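Local coordinates for putative signal recognition particle protein (PDB 5CK4), which binds GTP and GDP as the Arf-like GTPase beta subunit of the signal recognition particle receptor, at residues A[292-297]-A[306-311]. Residues are numbered along the deposited sequence; the frame is centred on the assembly and turned at random.
Sequences EVMGGN and ERWWRW. With GDP (guanosine-5'-diphosphate), chain C.
The indole of Trp308 meets Met294 at its edge: the backbone carbonyl lies close to the ring plane, while a water sits over one face, toward the rim. From Trp308 NE1 to Met294 O the hydrogen bond is 3.1 Å long and nearly straight (169°), and the donor stands above the carbonyl plane, off its lone pairs. The six-membered ring reaches on to Gly296, whose CA, bare of any side chain, is 3.4 Å from Trp308 CZ2. Trp311 also presents an edge, giving its NE1 to Glu292 OE1 at 2.7 Å; carboxylate and indole are almost perpendicular (88°), and the oxygen is approached from above the carboxylate plane. Between the two indoles runs Met294, its CG anti to the backbone N (chi1 -178°). A bend at the last torsion brings its CE to 3.6 Å from Trp311 CD1, while SD makes an oblique Met-aromatic contact with Trp308 and lies over one guanidinium face of Arg307. The helix 306-313 thus packs on the edge strand of the GTPase sheet, with Leu215 of the neighbouring strand touching both indoles. Just beyond, Asn297 CA lies 3.5 Å from GDP O6, and Asn297 OD1 accepts from Gly304 N. Each indole N-H thus meets a strand oxygen, one a backbone carbonyl, the other a carboxylate, and these bonds, with Met294 between the rings, probably position the helix beside the loop reaching the guanine.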
loop_
_atom_site.group_PDB
_atom_site.type_symbol
_atom_site.label_atom_id
_atom_site.label_comp_id
_atom_site.label_asym_id
_atom_site.label_seq_id
_atom_site.Cartn_x
_atom_site.Cartn_y
_atom_site.Cartn_z
ATOM N N GLU A 292 1.948 8.527 -0.332
ATOM C CA GLU A 292 2.904 9.075 -1.317
ATOM C C GLU A 292 3.175 8.081 -2.452
ATOM O O GLU A 292 3.281 6.874 -2.227
ATOM C CB GLU A 292 4.231 9.472 -0.636
ATOM C CG GLU A 292 5.234 10.179 -1.566
ATOM C CD GLU A 292 6.448 10.753 -0.841
ATOM O OE1 GLU A 292 6.347 11.063 0.370
ATOM O OE2 GLU A 292 7.512 10.893 -1.491
ATOM N N VAL A 293 3.307 8.591 -3.670
ATOM C CA VAL A 293 3.587 7.739 -4.820
ATOM C C VAL A 293 5.073 7.877 -5.139
ATOM O O VAL A 293 5.601 8.994 -5.206
ATOM C CB VAL A 293 2.736 8.148 -6.030
ATOM C CG1 VAL A 293 3.057 7.282 -7.254
ATOM C CG2 VAL A 293 1.254 8.066 -5.682
ATOM N N MET A 294 5.762 6.759 -5.312
ATOM C CA MET A 294 7.216 6.813 -5.541
ATOM C C MET A 294 7.604 5.740 -6.544
ATOM O O MET A 294 7.198 4.586 -6.404
ATOM C CB MET A 294 7.979 6.610 -4.228
ATOM C CG MET A 294 9.519 6.701 -4.364
ATOM S SD MET A 294 10.357 6.636 -2.767
ATOM C CE MET A 294 9.414 7.858 -1.846
ATOM N N GLY A 295 8.368 6.114 -7.565
ATOM C CA GLY A 295 8.825 5.133 -8.534
ATOM C C GLY A 295 10.011 4.324 -8.060
ATOM O O GLY A 295 10.786 4.751 -7.195
ATOM N N GLY A 296 10.155 3.132 -8.625
ATOM C CA GLY A 296 11.318 2.305 -8.357
ATOM C C GLY A 296 11.309 1.052 -9.208
ATOM O O GLY A 296 10.439 0.888 -10.068
ATOM N N ASN A 297 12.280 0.175 -8.976
ATOM C CA ASN A 297 12.355 -1.097 -9.681
ATOM C C ASN A 297 13.145 -2.122 -8.871
ATOM O O ASN A 297 14.069 -1.769 -8.139
ATOM C CB ASN A 297 12.956 -0.901 -11.082
ATOM C CG ASN A 297 14.377 -0.363 -11.039
ATOM O OD1 ASN A 297 14.595 0.800 -10.715
ATOM N ND2 ASN A 297 15.348 -1.208 -11.361
ATOM N N GLU A 306 15.993 1.452 -3.064
ATOM C CA GLU A 306 16.469 2.086 -1.834
ATOM C C GLU A 306 15.629 3.271 -1.342
ATOM O O GLU A 306 15.467 3.459 -0.132
ATOM C CB GLU A 306 17.944 2.480 -1.956
ATOM C CG GLU A 306 18.895 1.310 -1.755
ATOM C CD GLU A 306 18.850 0.737 -0.341
ATOM O OE1 GLU A 306 18.501 1.477 0.606
ATOM O OE2 GLU A 306 19.169 -0.459 -0.174
ATOM N N ARG A 307 15.109 4.073 -2.264
ATOM C CA ARG A 307 14.260 5.195 -1.868
ATOM C C ARG A 307 12.989 4.707 -1.171
ATOM O O ARG A 307 12.498 5.358 -0.246
ATOM C CB ARG A 307 13.891 6.079 -3.060
ATOM C CG ARG A 307 15.053 6.871 -3.639
ATOM C CD ARG A 307 14.567 8.189 -4.228
ATOM N NE ARG A 307 13.934 9.029 -3.211
ATOM C CZ ARG A 307 12.743 9.610 -3.345
ATOM N NH1 ARG A 307 12.041 9.454 -4.463
ATOM N NH2 ARG A 307 12.256 10.351 -2.358
ATOM N N TRP A 308 12.458 3.569 -1.619
ATOM C CA TRP A 308 11.300 2.967 -0.961
ATOM C C TRP A 308 11.658 2.594 0.475
ATOM O O TRP A 308 10.915 2.910 1.399
ATOM C CB TRP A 308 10.829 1.709 -1.694
ATOM C CG TRP A 308 10.172 1.904 -3.024
ATOM C CD1 TRP A 308 9.534 3.015 -3.484
ATOM C CD2 TRP A 308 10.072 0.923 -4.068
ATOM N NE1 TRP A 308 9.055 2.795 -4.755
ATOM C CE2 TRP A 308 9.375 1.518 -5.134
ATOM C CE3 TRP A 308 10.530 -0.394 -4.208
ATOM C CZ2 TRP A 308 9.091 0.832 -6.316
ATOM C CZ3 TRP A 308 10.255 -1.072 -5.385
ATOM C CH2 TRP A 308 9.544 -0.458 -6.425
ATOM N N TRP A 309 12.797 1.921 0.664
ATOM C CA TRP A 309 13.213 1.492 2.000
ATOM C C TRP A 309 13.456 2.677 2.931
ATOM O O TRP A 309 13.203 2.595 4.132
ATOM C CB TRP A 309 14.493 0.637 1.964
ATOM C CG TRP A 309 14.469 -0.582 1.059
ATOM C CD1 TRP A 309 15.480 -1.001 0.246
ATOM C CD2 TRP A 309 13.401 -1.536 0.889
ATOM N NE1 TRP A 309 15.115 -2.145 -0.421
ATOM C CE2 TRP A 309 13.844 -2.493 -0.049
ATOM C CE3 TRP A 309 12.119 -1.669 1.431
ATOM C CZ2 TRP A 309 13.050 -3.564 -0.456
ATOM C CZ3 TRP A 309 11.333 -2.733 1.022
ATOM C CH2 TRP A 309 11.803 -3.668 0.094
ATOM N N ARG A 310 13.967 3.769 2.374
ATOM C CA ARG A 310 14.259 4.965 3.159
ATOM C C ARG A 310 12.971 5.621 3.655
ATOM O O ARG A 310 12.872 6.023 4.813
ATOM C CB ARG A 310 15.052 5.960 2.314
ATOM C CG ARG A 310 15.499 7.210 3.040
ATOM C CD ARG A 310 16.530 7.971 2.207
ATOM N NE ARG A 310 17.709 7.154 1.905
ATOM C CZ ARG A 310 17.953 6.577 0.728
ATOM N NH1 ARG A 310 17.100 6.724 -0.276
ATOM N NH2 ARG A 310 19.053 5.852 0.554
ATOM N N TRP A 311 11.988 5.716 2.763
ATOM C CA TRP A 311 10.706 6.340 3.083
ATOM C C TRP A 311 10.025 5.616 4.247
ATOM O O TRP A 311 9.558 6.249 5.201
ATOM C CB TRP A 311 9.811 6.341 1.839
ATOM C CG TRP A 311 8.568 7.178 1.941
ATOM C CD1 TRP A 311 8.424 8.483 1.564
ATOM C CD2 TRP A 311 7.289 6.759 2.438
ATOM N NE1 TRP A 311 7.134 8.903 1.798
ATOM C CE2 TRP A 311 6.420 7.863 2.337
ATOM C CE3 TRP A 311 6.801 5.563 2.970
ATOM C CZ2 TRP A 311 5.090 7.800 2.737
ATOM C CZ3 TRP A 311 5.473 5.505 3.369
ATOM C CH2 TRP A 311 4.638 6.615 3.250
HETATM P PB GDP C . 3.858 -10.934 -7.489
HETATM O O1B GDP C . 4.400 -11.651 -6.287
HETATM O O2B GDP C . 3.322 -9.574 -7.068
HETATM O O3B GDP C . 2.730 -11.677 -8.166
HETATM O O3A GDP C . 4.997 -10.647 -8.581
HETATM P PA GDP C . 6.354 -11.486 -8.839
HETATM O O1A GDP C . 7.343 -11.247 -7.742
HETATM O O2A GDP C . 6.086 -12.949 -9.088
HETATM O "O5'" GDP C . 6.784 -10.705 -10.160
HETATM C "C5'" GDP C . 5.984 -10.795 -11.328
HETATM C "C4'" GDP C . 6.909 -10.674 -12.528
HETATM O "O4'" GDP C . 7.394 -9.333 -12.619
HETATM C "C3'" GDP C . 8.134 -11.571 -12.403
HETATM O "O3'" GDP C . 8.455 -12.026 -13.718
HETATM C "C2'" GDP C . 9.233 -10.634 -11.939
HETATM O "O2'" GDP C . 10.529 -11.034 -12.375
HETATM C "C1'" GDP C . 8.827 -9.347 -12.623
HETATM N N9 GDP C . 9.343 -8.149 -11.929
HETATM C C8 GDP C . 9.292 -7.870 -10.609
HETATM N N7 GDP C . 9.850 -6.652 -10.362
HETATM C C5 GDP C . 10.236 -6.145 -11.542
HETATM C C6 GDP C . 10.900 -4.915 -11.998
HETATM O O6 GDP C . 11.206 -4.028 -11.167
HETATM N N1 GDP C . 11.114 -4.776 -13.320
HETATM C C2 GDP C . 10.781 -5.726 -14.222
HETATM N N2 GDP C . 11.044 -5.523 -15.536
HETATM N N3 GDP C . 10.176 -6.886 -13.871
HETATM C C4 GDP C . 9.898 -7.136 -12.568
HETATM O O HOH W 1 12.812 3.528 -5.082
#